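Side-chain contacts in Iron(III) ABC transporter, periplasmic iron-compound-binding protein (Vibrio cholerae, PDB 5GGY), which probably binds the iron-loaded hydroxamate siderophore Desferal in the periplasm and hands it to an ABC transporter for iron uptake: residues P104-S107 with N111-Q114; N179-Y184 with M262-S267; W202-K207 with W256-A261. All coordinates share one frame; numbering follows the deposited sequence.

Interaction 1. Residues P104-S107 with N111-Q114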
ATOM      1  N   PRO A 104     -10.608  13.944  -9.332  1.00 19.30           N
ATOM      2  CA  PRO A 104      -9.735  14.101 -10.497  1.00 22.89           C
ATOM      3  C   PRO A 104      -8.381  13.413 -10.334  1.00 25.50           C
ATOM      4  O   PRO A 104      -7.911  13.207  -9.215  1.00 15.06           O
ATOM      5  CB  PRO A 104      -9.564  15.619 -10.596  1.00 15.47           C
ATOM      6  CG  PRO A 104      -9.655  16.080  -9.186  1.00 15.81           C
ATOM      7  CD  PRO A 104     -10.671  15.177  -8.525  1.00 15.17           C
ATOM      8  N   ASN A 105      -7.765  13.066 -11.458  1.00 26.85           N
ATOM      9  CA  ASN A 105      -6.459  12.425 -11.464  1.00 21.18           C
ATOM     10  C   ASN A 105      -5.722  12.713 -12.772  1.00 24.28           C
ATOM     11  O   ASN A 105      -6.260  13.376 -13.662  1.00 15.87           O
ATOM     12  CB  ASN A 105      -6.607  10.915 -11.257  1.00 14.68           C
ATOM     13  CG  ASN A 105      -5.312  10.251 -10.813  1.00 30.57           C
ATOM     14  OD1 ASN A 105      -4.245  10.866 -10.838  1.00 25.67           O
ATOM     15  ND2 ASN A 105      -5.400   8.986 -10.416  1.00 22.79           N
ATOM     16  N   PHE A 106      -4.486  12.228 -12.862  1.00 24.99           N
ATOM     17  CA  PHE A 106      -3.681  12.299 -14.079  1.00 22.12           C
ATOM     18  C   PHE A 106      -3.434  13.734 -14.528  1.00 31.38           C
ATOM     19  O   PHE A 106      -3.291  14.010 -15.719  1.00 25.40           O
ATOM     20  CB  PHE A 106      -4.346  11.495 -15.201  1.00 18.17           C
ATOM     21  CG  PHE A 106      -4.621  10.066 -14.829  1.00 28.96           C
ATOM     22  CD1 PHE A 106      -3.618   9.116 -14.911  1.00 17.90           C
ATOM     23  CD2 PHE A 106      -5.875   9.675 -14.384  1.00 16.77           C
ATOM     24  CE1 PHE A 106      -3.862   7.800 -14.559  1.00 22.92           C
ATOM     25  CE2 PHE A 106      -6.120   8.362 -14.032  1.00 27.06           C
ATOM     26  CZ  PHE A 106      -5.113   7.427 -14.115  1.00 31.65           C
ATOM     27  N   SER A 107      -3.380  14.648 -13.566  1.00 39.52           N
ATOM     28  CA  SER A 107      -3.004  16.019 -13.866  1.00 35.47           C
ATOM     29  C   SER A 107      -1.486  16.112 -13.905  1.00 35.89           C
ATOM     30  O   SER A 107      -0.790  15.167 -13.533  1.00 29.57           O
ATOM     31  CB  SER A 107      -3.584  16.993 -12.838  1.00 38.31           C
ATOM     32  OG  SER A 107      -2.589  17.427 -11.928  1.00 42.37           O
ATOM     33  N   ASN A 111       0.603  12.507  -8.946  1.00 34.45           N
ATOM     34  CA  ASN A 111       1.211  11.197  -9.101  1.00 25.34           C
ATOM     35  C   ASN A 111       0.088  10.185  -9.245  1.00 26.70           C
ATOM     36  O   ASN A 111      -0.512   9.768  -8.259  1.00 25.23           O
ATOM     37  CB  ASN A 111       2.120  10.848  -7.926  1.00 34.34           C
ATOM     38  CG  ASN A 111       2.924   9.590  -8.178  1.00 44.60           C
ATOM     39  OD1 ASN A 111       2.505   8.490  -7.819  1.00 42.62           O
ATOM     40  ND2 ASN A 111       4.076   9.744  -8.821  1.00 53.25           N
ATOM     41  N   ALA A 112      -0.183   9.805 -10.490  1.00 17.10           N
ATOM     42  CA  ALA A 112      -1.399   9.084 -10.868  1.00 16.08           C
ATOM     43  C   ALA A 112      -1.728   7.881  -9.989  1.00 26.88           C
ATOM     44  O   ALA A 112      -2.851   7.746  -9.507  1.00 36.11           O
ATOM     45  CB  ALA A 112      -1.295   8.640 -12.317  1.00 22.11           C
ATOM     46  N   ALA A 113      -0.746   7.013  -9.777  1.00 24.62           N
ATOM     47  CA  ALA A 113      -0.962   5.778  -9.027  1.00 21.66           C
ATOM     48  C   ALA A 113      -1.304   6.031  -7.560  1.00 22.70           C
ATOM     49  O   ALA A 113      -2.171   5.366  -6.997  1.00 29.29           O
ATOM     50  CB  ALA A 113       0.255   4.897  -9.124  1.00 25.66           C
ATOM     51  N   GLN A 114      -0.619   6.989  -6.944  1.00 30.65           N
ATOM     52  CA  GLN A 114      -0.893   7.335  -5.553  1.00 25.55           C
ATOM     53  C   GLN A 114      -2.286   7.927  -5.409  1.00 23.52           C
ATOM     54  O   GLN A 114      -3.001   7.624  -4.454  1.00 23.29           O
ATOM     55  CB  GLN A 114       0.150   8.316  -5.017  1.00 22.80           C
ATOM     56  CG  GLN A 114       1.535   7.721  -4.851  1.00 32.13           C
ATOM     57  CD  GLN A 114       2.515   8.710  -4.247  1.00 52.62           C
ATOM     58  OE1 GLN A 114       2.122   9.777  -3.775  1.00 65.46           O
ATOM     59  NE2 GLN A 114       3.797   8.361  -4.263  1.00 53.55           N
TER
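F106 and A112 bring their CA atoms to within 5.1 Å where the extended loop after strand 100-102 turns back past the first turn of helix 112-126, with F106 itself in the left-handed backbone region (phi 60°). N105 supplies the polar half of the contact. Its CG lies anti to the backbone N (chi1 -162°), which carries the amide across to the helix, and ND2 donates to A112 O at 3.0 Å. The bond is almost straight, with an N-H...O angle of 173°. The oxygen lies in the amide plane of N105, while the donor sits slightly tilted from the plane of the A112 carbonyl. On the other branch of the same amide, OD1 rests 3.4 Å from A112 CA, so the flat group lies alongside the backbone of that one residue. F106 supplies the apolar half. Its CD1-CE1 side meets the methyl CB of A112, 3.5 Å from CE1, in an oblique approach. The ring also packs against its neighbour within the loop: N105 CG stands 3.6 Å above one face, toward the rim. The amide thus meets the backbone of A112 and the phenyl its methyl, both from the loop side. T181 of helix 181-188 touches both F106 and A112, and P104 O accepts a hydrogen bond from H119 further along helix 112-126. The arrangement is a strand-loop-helix connection at the edge of the three-stranded parallel sheet, in which an asparagine ties the loop to the first turn of the following helix, within the two-lobed fold of the class III periplasmic binding proteins.

Interaction 2. Residues N179-Y184 with M262-S267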
ATOM      1  N   ASN A 179       5.212  10.435 -13.520  1.00 26.45           N
ATOM      2  CA  ASN A 179       4.001  10.505 -12.713  1.00 25.05           C
ATOM      3  C   ASN A 179       2.899   9.575 -13.212  1.00 26.79           C
ATOM      4  O   ASN A 179       1.762   9.645 -12.747  1.00 18.07           O
ATOM      5  CB  ASN A 179       3.480  11.941 -12.674  1.00 25.31           C
ATOM      6  CG  ASN A 179       3.125  12.466 -14.049  1.00 31.49           C
ATOM      7  OD1 ASN A 179       3.675  12.023 -15.056  1.00 35.36           O
ATOM      8  ND2 ASN A 179       2.197  13.416 -14.098  1.00 31.63           N
ATOM      9  N   SER A 180       3.236   8.708 -14.160  1.00 35.65           N
ATOM     10  CA  SER A 180       2.256   7.790 -14.729  1.00 30.21           C
ATOM     11  C   SER A 180       2.093   6.543 -13.866  1.00 26.22           C
ATOM     12  O   SER A 180       2.883   6.292 -12.958  1.00 26.08           O
ATOM     13  CB  SER A 180       2.655   7.388 -16.151  1.00 29.74           C
ATOM     14  OG  SER A 180       3.859   6.644 -16.154  1.00 28.94           O
ATOM     15  N   THR A 181       1.056   5.765 -14.158  1.00 22.84           N
ATOM     16  CA  THR A 181       0.818   4.507 -13.457  1.00 15.86           C
ATOM     17  C   THR A 181       1.723   3.350 -13.922  1.00 25.50           C
ATOM     18  O   THR A 181       2.078   2.497 -13.107  1.00 27.18           O
ATOM     19  CB  THR A 181      -0.665   4.068 -13.572  1.00 17.45           C
ATOM     20  OG1 THR A 181      -1.075   4.061 -14.943  1.00 17.56           O
ATOM     21  CG2 THR A 181      -1.560   5.015 -12.787  1.00 20.86           C
ATOM     22  N   PRO A 182       2.098   3.301 -15.220  1.00 22.69           N
ATOM     23  CA  PRO A 182       3.051   2.231 -15.541  1.00 22.48           C
ATOM     24  C   PRO A 182       4.425   2.454 -14.909  1.00 23.78           C
ATOM     25  O   PRO A 182       5.105   1.488 -14.567  1.00 23.10           O
ATOM     26  CB  PRO A 182       3.141   2.287 -17.068  1.00 14.02           C
ATOM     27  CG  PRO A 182       1.868   2.916 -17.501  1.00 13.90           C
ATOM     28  CD  PRO A 182       1.566   3.928 -16.445  1.00 17.37           C
ATOM     29  N   GLN A 183       4.819   3.715 -14.761  1.00 23.57           N
ATOM     30  CA  GLN A 183       6.075   4.056 -14.100  1.00 27.15           C
ATOM     31  C   GLN A 183       6.086   3.540 -12.664  1.00 28.90           C
ATOM     32  O   GLN A 183       7.080   2.983 -12.197  1.00 21.20           O
ATOM     33  CB  GLN A 183       6.298   5.570 -14.120  1.00 31.29           C
ATOM     34  CG  GLN A 183       7.469   6.042 -13.272  1.00 33.87           C
ATOM     35  CD  GLN A 183       8.818   5.648 -13.843  1.00 42.22           C
ATOM     36  OE1 GLN A 183       8.920   5.202 -14.986  1.00 43.92           O
ATOM     37  NE2 GLN A 183       9.867   5.813 -13.044  1.00 57.21           N
ATOM     38  N   TYR A 184       4.967   3.730 -11.974  1.00 34.17           N
ATOM     39  CA  TYR A 184       4.791   3.237 -10.616  1.00 23.38           C
ATOM     40  C   TYR A 184       4.901   1.719 -10.589  1.00 24.13           C
ATOM     41  O   TYR A 184       5.522   1.142  -9.696  1.00 26.74           O
ATOM     42  CB  TYR A 184       3.438   3.695 -10.063  1.00 20.54           C
ATOM     43  CG  TYR A 184       2.985   2.985  -8.802  1.00 22.52           C
ATOM     44  CD1 TYR A 184       2.218   1.823  -8.865  1.00 19.23           C
ATOM     45  CD2 TYR A 184       3.289   3.497  -7.549  1.00 24.10           C
ATOM     46  CE1 TYR A 184       1.798   1.181  -7.718  1.00 19.99           C
ATOM     47  CE2 TYR A 184       2.871   2.864  -6.398  1.00 25.82           C
ATOM     48  CZ  TYR A 184       2.123   1.707  -6.487  1.00 24.39           C
ATOM     49  OH  TYR A 184       1.703   1.070  -5.343  1.00 28.78           O
ATOM     50  N   MET A 262      -6.634  -0.912  -8.773  1.00 18.72           N
ATOM     51  CA  MET A 262      -6.420  -2.301  -9.165  1.00 22.27           C
ATOM     52  C   MET A 262      -5.838  -2.424 -10.569  1.00 22.18           C
ATOM     53  O   MET A 262      -5.348  -3.490 -10.948  1.00 25.51           O
ATOM     54  CB  MET A 262      -7.726  -3.094  -9.058  1.00 29.77           C
ATOM     55  CG  MET A 262      -8.181  -3.347  -7.621  1.00 31.32           C
ATOM     56  SD  MET A 262      -6.988  -4.259  -6.619  1.00 25.07           S
ATOM     57  CE  MET A 262      -6.313  -2.944  -5.610  1.00 16.60           C
ATOM     58  N   SER A 263      -5.885  -1.334 -11.332  1.00 21.94           N
ATOM     59  CA  SER A 263      -5.250  -1.298 -12.645  1.00 22.56           C
ATOM     60  C   SER A 263      -3.736  -1.390 -12.490  1.00 18.89           C
ATOM     61  O   SER A 263      -3.030  -1.789 -13.413  1.00 23.76           O
ATOM     62  CB  SER A 263      -5.627  -0.025 -13.406  1.00 16.57           C
ATOM     63  OG  SER A 263      -4.998   1.111 -12.838  1.00 20.75           O
ATOM     64  N   LEU A 264      -3.247  -1.006 -11.314  1.00 21.55           N
ATOM     65  CA  LEU A 264      -1.832  -1.119 -10.987  1.00 31.48           C
ATOM     66  C   LEU A 264      -1.436  -2.587 -10.873  1.00 24.61           C
ATOM     67  O   LEU A 264      -0.360  -2.989 -11.322  1.00 31.33           O
ATOM     68  CB  LEU A 264      -1.520  -0.379  -9.684  1.00 35.34           C
ATOM     69  CG  LEU A 264      -1.962   1.085  -9.618  1.00 27.94           C
ATOM     70  CD1 LEU A 264      -1.744   1.648  -8.222  1.00 17.66           C
ATOM     71  CD2 LEU A 264      -1.229   1.917 -10.658  1.00 16.34           C
ATOM     72  N   ARG A 265      -2.316  -3.382 -10.269  1.00 25.97           N
ATOM     73  CA  ARG A 265      -2.092  -4.816 -10.129  1.00 27.77           C
ATOM     74  C   ARG A 265      -2.146  -5.515 -11.482  1.00 31.51           C
ATOM     75  O   ARG A 265      -1.311  -6.367 -11.781  1.00 37.99           O
ATOM     76  CB  ARG A 265      -3.127  -5.437  -9.187  1.00 22.82           C
ATOM     77  CG  ARG A 265      -2.968  -6.943  -8.997  1.00 31.05           C
ATOM     78  CD  ARG A 265      -4.259  -7.599  -8.517  1.00 33.18           C
ATOM     79  NE  ARG A 265      -4.172  -9.057  -8.557  1.00 35.82           N
ATOM     80  CZ  ARG A 265      -3.994  -9.831  -7.490  1.00 36.57           C
ATOM     81  NH1 ARG A 265      -3.892  -9.294  -6.283  1.00 38.79           N
ATOM     82  NH2 ARG A 265      -3.923 -11.147  -7.630  1.00 40.19           N
ATOM     83  N   TYR A 266      -3.140  -5.155 -12.287  1.00 30.08           N
ATOM     84  CA  TYR A 266      -3.314  -5.740 -13.613  1.00 26.08           C
ATOM     85  C   TYR A 266      -2.146  -5.392 -14.524  1.00 30.38           C
ATOM     86  O   TYR A 266      -1.638  -6.246 -15.253  1.00 25.97           O
ATOM     87  CB  TYR A 266      -4.625  -5.263 -14.241  1.00 28.46           C
ATOM     88  CG  TYR A 266      -5.854  -5.597 -13.424  1.00 30.26           C
ATOM     89  CD1 TYR A 266      -6.904  -4.694 -13.312  1.00 31.81           C
ATOM     90  CD2 TYR A 266      -5.968  -6.816 -12.770  1.00 25.80           C
ATOM     91  CE1 TYR A 266      -8.028  -4.993 -12.571  1.00 27.87           C
ATOM     92  CE2 TYR A 266      -7.092  -7.126 -12.025  1.00 20.56           C
ATOM     93  CZ  TYR A 266      -8.118  -6.209 -11.931  1.00 21.61           C
ATOM     94  OH  TYR A 266      -9.237  -6.514 -11.191  1.00 32.88           O
ATOM     95  N   SER A 267      -1.727  -4.131 -14.479  1.00 30.89           N
ATOM     96  CA  SER A 267      -0.583  -3.681 -15.261  1.00 18.87           C
ATOM     97  C   SER A 267       0.669  -4.466 -14.885  1.00 14.99           C
ATOM     98  O   SER A 267       1.415  -4.918 -15.753  1.00 30.35           O
ATOM     99  CB  SER A 267      -0.338  -2.183 -15.055  1.00 21.30           C
ATOM    100  OG  SER A 267      -1.444  -1.404 -15.478  1.00 28.43           O
TER
HETATM  101  O   HOH W   1      -3.978   2.622 -14.916  1.00 18.66           O
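L264 projects from helix 262-276 toward T181 and Y184 on the first turn of helix 181-188, forming a buried helix-helix packing contact in the two-lobed fold of this binding protein. The leucine crosses both partners at about a right angle, and its two methyls divide the work. CD2 meets T181, 3.7 Å from CB, with the T181 methyl CG2 also touching it. CD1 turns to the tyrosine and comes within 3.6 Å of Y184 CE1, approaching the ring obliquely, while CD2 adds a looser contact with Y184 CD1. Y184 reaches this place because its CG is anti to the backbone N (chi1 166°), which carries the ring across to L264. Further round, A113 and I117 of helix 112-126 and Y141 of helix 130-154 also touch Y184, so residues of three other helices, 262-276 included, pack on this side chain. While T181 offers CB and CG2 to the leucine, its OG1 lies 3.2 Å from a water. That water donates to S263 OG at 2.8 Å, giving the otherwise apolar contact one polar bridge beside the leucine; S263 OG is bonded in addition to G260 O. S180 N-caps helix 181-188, its OG accepting a weak bond from Q183 N. One turn beyond S263, S267 OG donates to S263 O at 2.6 Å, and S267 N reaches the same oxygen from the opposite face of its carbonyl plane.

Interaction 3. Residues W202-K207 with W256-A261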
ATOM      1  N   TRP A 202      -1.826  13.087 -17.855  1.00 29.60           N
ATOM      2  CA  TRP A 202      -2.102  11.684 -18.183  1.00 21.03           C
ATOM      3  C   TRP A 202      -0.868  10.790 -18.071  1.00 19.49           C
ATOM      4  O   TRP A 202      -0.928   9.599 -18.386  1.00 21.48           O
ATOM      5  CB  TRP A 202      -2.698  11.558 -19.590  1.00 26.53           C
ATOM      6  CG  TRP A 202      -3.989  12.284 -19.759  1.00 32.13           C
ATOM      7  CD1 TRP A 202      -4.199  13.427 -20.470  1.00 26.71           C
ATOM      8  CD2 TRP A 202      -5.254  11.921 -19.197  1.00 31.68           C
ATOM      9  NE1 TRP A 202      -5.520  13.798 -20.390  1.00 34.94           N
ATOM     10  CE2 TRP A 202      -6.189  12.889 -19.613  1.00 34.34           C
ATOM     11  CE3 TRP A 202      -5.688  10.869 -18.384  1.00 30.36           C
ATOM     12  CZ2 TRP A 202      -7.531  12.838 -19.242  1.00 35.93           C
ATOM     13  CZ3 TRP A 202      -7.020  10.820 -18.018  1.00 30.50           C
ATOM     14  CH2 TRP A 202      -7.925  11.797 -18.446  1.00 32.43           C
ATOM     15  N   GLY A 203       0.243  11.361 -17.616  1.00 27.26           N
ATOM     16  CA  GLY A 203       1.486  10.626 -17.487  1.00 24.22           C
ATOM     17  C   GLY A 203       2.053  10.201 -18.830  1.00 26.68           C
ATOM     18  O   GLY A 203       2.658   9.136 -18.940  1.00 28.56           O
ATOM     19  N   ILE A 204       1.856  11.029 -19.856  1.00 25.24           N
ATOM     20  CA  ILE A 204       2.340  10.707 -21.195  1.00 28.77           C
ATOM     21  C   ILE A 204       2.979  11.902 -21.899  1.00 25.06           C
ATOM     22  O   ILE A 204       2.557  13.039 -21.735  1.00 37.40           O
ATOM     23  CB  ILE A 204       1.207  10.162 -22.098  1.00 28.22           C
ATOM     24  CG1 ILE A 204       0.028  11.122 -22.120  1.00 16.14           C
ATOM     25  CG2 ILE A 204       0.775   8.783 -21.646  1.00 16.21           C
ATOM     26  CD1 ILE A 204      -1.020  10.784 -23.145  1.00 16.96           C
ATOM     27  N   VAL A 205       4.004  11.625 -22.696  1.00 23.80           N
ATOM     28  CA  VAL A 205       4.580  12.626 -23.583  1.00 19.73           C
ATOM     29  C   VAL A 205       4.718  12.015 -24.976  1.00 25.40           C
ATOM     30  O   VAL A 205       5.063  10.838 -25.121  1.00 27.85           O
ATOM     31  CB  VAL A 205       5.947  13.144 -23.072  1.00 21.93           C
ATOM     32  CG1 VAL A 205       6.979  12.024 -23.007  1.00 18.53           C
ATOM     33  CG2 VAL A 205       6.444  14.293 -23.948  1.00 18.75           C
ATOM     34  N   GLN A 206       4.424  12.804 -26.001  1.00 33.52           N
ATOM     35  CA  GLN A 206       4.420  12.286 -27.361  1.00 35.44           C
ATOM     36  C   GLN A 206       5.787  12.429 -28.023  1.00 40.44           C
ATOM     37  O   GLN A 206       6.385  13.508 -28.024  1.00 37.26           O
ATOM     38  CB  GLN A 206       3.353  12.986 -28.201  1.00 31.63           C
ATOM     39  CG  GLN A 206       3.128  12.335 -29.551  1.00 35.03           C
ATOM     40  CD  GLN A 206       1.941  12.913 -30.290  1.00 38.67           C
ATOM     41  OE1 GLN A 206       1.199  13.732 -29.750  1.00 44.80           O
ATOM     42  NE2 GLN A 206       1.754  12.486 -31.533  1.00 35.34           N
ATOM     43  N   LYS A 207       6.271  11.326 -28.585  1.00 42.93           N
ATOM     44  CA  LYS A 207       7.572  11.298 -29.242  1.00 38.67           C
ATOM     45  C   LYS A 207       7.486  10.720 -30.649  1.00 40.53           C
ATOM     46  O   LYS A 207       6.612   9.903 -30.942  1.00 39.66           O
ATOM     47  CB  LYS A 207       8.570  10.479 -28.421  1.00 33.22           C
ATOM     48  CG  LYS A 207       8.916  11.072 -27.069  1.00 39.25           C
ATOM     49  CD  LYS A 207       9.605  12.414 -27.223  1.00 46.45           C
ATOM     50  CE  LYS A 207      10.052  12.965 -25.879  1.00 46.54           C
ATOM     51  NZ  LYS A 207      10.657  14.321 -26.024  1.00 48.78           N
ATOM     52  N   TRP A 256      -5.753  -0.824 -18.959  1.00 23.29           N
ATOM     53  CA  TRP A 256      -5.958   0.618 -19.000  1.00 17.58           C
ATOM     54  C   TRP A 256      -4.894   1.354 -18.190  1.00 18.72           C
ATOM     55  O   TRP A 256      -4.765   1.157 -16.978  1.00 27.28           O
ATOM     56  CB  TRP A 256      -7.360   0.963 -18.493  1.00 22.52           C
ATOM     57  CG  TRP A 256      -7.816   2.366 -18.795  1.00 25.96           C
ATOM     58  CD1 TRP A 256      -8.329   3.264 -17.906  1.00 22.93           C
ATOM     59  CD2 TRP A 256      -7.813   3.023 -20.071  1.00 22.45           C
ATOM     60  NE1 TRP A 256      -8.644   4.439 -18.545  1.00 19.38           N
ATOM     61  CE2 TRP A 256      -8.335   4.318 -19.875  1.00 28.04           C
ATOM     62  CE3 TRP A 256      -7.418   2.644 -21.358  1.00 18.73           C
ATOM     63  CZ2 TRP A 256      -8.474   5.234 -20.918  1.00 30.44           C
ATOM     64  CZ3 TRP A 256      -7.555   3.554 -22.391  1.00 26.90           C
ATOM     65  CH2 TRP A 256      -8.077   4.834 -22.165  1.00 26.60           C
ATOM     66  N   SER A 257      -4.131   2.201 -18.873  1.00  9.72           N
ATOM     67  CA  SER A 257      -3.034   2.926 -18.248  1.00 25.64           C
ATOM     68  C   SER A 257      -3.509   4.220 -17.601  1.00 23.36           C
ATOM     69  O   SER A 257      -2.703   5.029 -17.142  1.00 23.75           O
ATOM     70  CB  SER A 257      -1.944   3.228 -19.276  1.00 17.13           C
ATOM     71  OG  SER A 257      -1.568   2.059 -19.986  1.00 20.41           O
ATOM     72  N   TYR A 258      -4.823   4.410 -17.572  1.00 24.79           N
ATOM     73  CA  TYR A 258      -5.418   5.573 -16.928  1.00 23.13           C
ATOM     74  C   TYR A 258      -6.571   5.146 -16.025  1.00 26.84           C
ATOM     75  O   TYR A 258      -7.654   5.728 -16.066  1.00 27.47           O
ATOM     76  CB  TYR A 258      -5.902   6.577 -17.974  1.00 16.82           C
ATOM     77  CG  TYR A 258      -4.956   6.728 -19.147  1.00 23.81           C
ATOM     78  CD1 TYR A 258      -5.166   6.023 -20.327  1.00 23.55           C
ATOM     79  CD2 TYR A 258      -3.849   7.562 -19.071  1.00 26.61           C
ATOM     80  CE1 TYR A 258      -4.308   6.152 -21.396  1.00 28.99           C
ATOM     81  CE2 TYR A 258      -2.982   7.698 -20.139  1.00 26.53           C
ATOM     82  CZ  TYR A 258      -3.217   6.989 -21.300  1.00 28.88           C
ATOM     83  OH  TYR A 258      -2.362   7.112 -22.373  1.00 32.55           O
ATOM     84  N   GLY A 259      -6.329   4.124 -15.210  1.00 20.35           N
ATOM     85  CA  GLY A 259      -7.375   3.544 -14.388  1.00 22.56           C
ATOM     86  C   GLY A 259      -7.229   3.806 -12.901  1.00 14.92           C
ATOM     87  O   GLY A 259      -6.632   4.799 -12.486  1.00 14.48           O
ATOM     88  N   GLY A 260      -7.782   2.902 -12.097  1.00 17.44           N
ATOM     89  CA  GLY A 260      -7.778   3.052 -10.652  1.00 14.72           C
ATOM     90  C   GLY A 260      -6.692   2.262  -9.948  1.00 17.48           C
ATOM     91  O   GLY A 260      -5.645   1.965 -10.525  1.00 15.10           O
ATOM     92  N   ALA A 261      -6.953   1.919  -8.689  1.00 27.50           N
ATOM     93  CA  ALA A 261      -5.978   1.236  -7.844  1.00 22.83           C
ATOM     94  C   ALA A 261      -5.627  -0.157  -8.350  1.00 23.22           C
ATOM     95  O   ALA A 261      -4.461  -0.544  -8.353  1.00 25.83           O
ATOM     96  CB  ALA A 261      -6.492   1.150  -6.413  1.00 26.07           C
TER
HETATM   97  O   HOH W   2      -0.601   6.737 -16.542  1.00 13.34           O
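An edge-to-face aromatic pair, W202 against Y258, joins the turn leading into strand 204-208 to the glycine-containing loop 256-261 that precedes helix 262-276. The contact lies at the surface, its centre about 6 Å from the centre of the chain's mass of atoms, consistent with a place beside the interlobe cleft in which class III binding proteins hold their ligands. The edge of the W202 six-membered ring is directed at the face of Y258 with an offset, the planes standing at 89° and the centroids 5.8 Å apart. The nearest ring atoms are W202 CE3 and Y258 CD2, at 3.8 Å, and W202 CB lies close to Y258 CE2. Y258 CG is anti to its own carbonyl carbon (chi1 -40°), and from there the ring extends across to strand 204-208. Its edge is used as well as its face: W202 O lies in the ring plane, 3.3 Å from Y258 CE2, so the carbonyl looks onto an aromatic C-H. Farther out along the same ring, the I204 methyl CG2 abuts the phenol oxygen, 3.6 Å from Y258 OH, and the two side chains cross at about a right angle. Within the tyrosine's own loop, S257 CB lies 4.3 Å above the centre of the Y258 ring, on the face away from W202, and Y258 CD1 lies over one face of the W256 indole, toward the rim. Y176 of the neighbouring strand 172-176 touches both I204 and Y258, and S257 OG is bonded to R166 NH1. A single water links the backbones of the two segments, donating to S257 O at 2.8 Å and only weakly to W202 O at 3.4 Å.

How the interactions relate
Interactions 1 and 2 are buried, whereas interaction 3 lies at the surface, and their chemistry follows: one amide-to-backbone bond beside a phenyl-methyl contact, apolar packing of a leucine on a threonine and a tyrosine between helices, and a perpendicular aromatic pair with no direct hydrogen bond across it. The three adjoin one another. The start of helix 112-126 meets the loop ahead of helix 181-188 where A112 N lies 3.0 Å from N179 O, a probable hydrogen bond. F106 joins interactions 1 and 3, its backbone O 2.7 Å from W202 N and its ring packed on Y258 and G259. Segment 256-261 runs directly into helix 262-276, so interactions 2 and 3 hold consecutive parts of the chain, both carrying a bridging water.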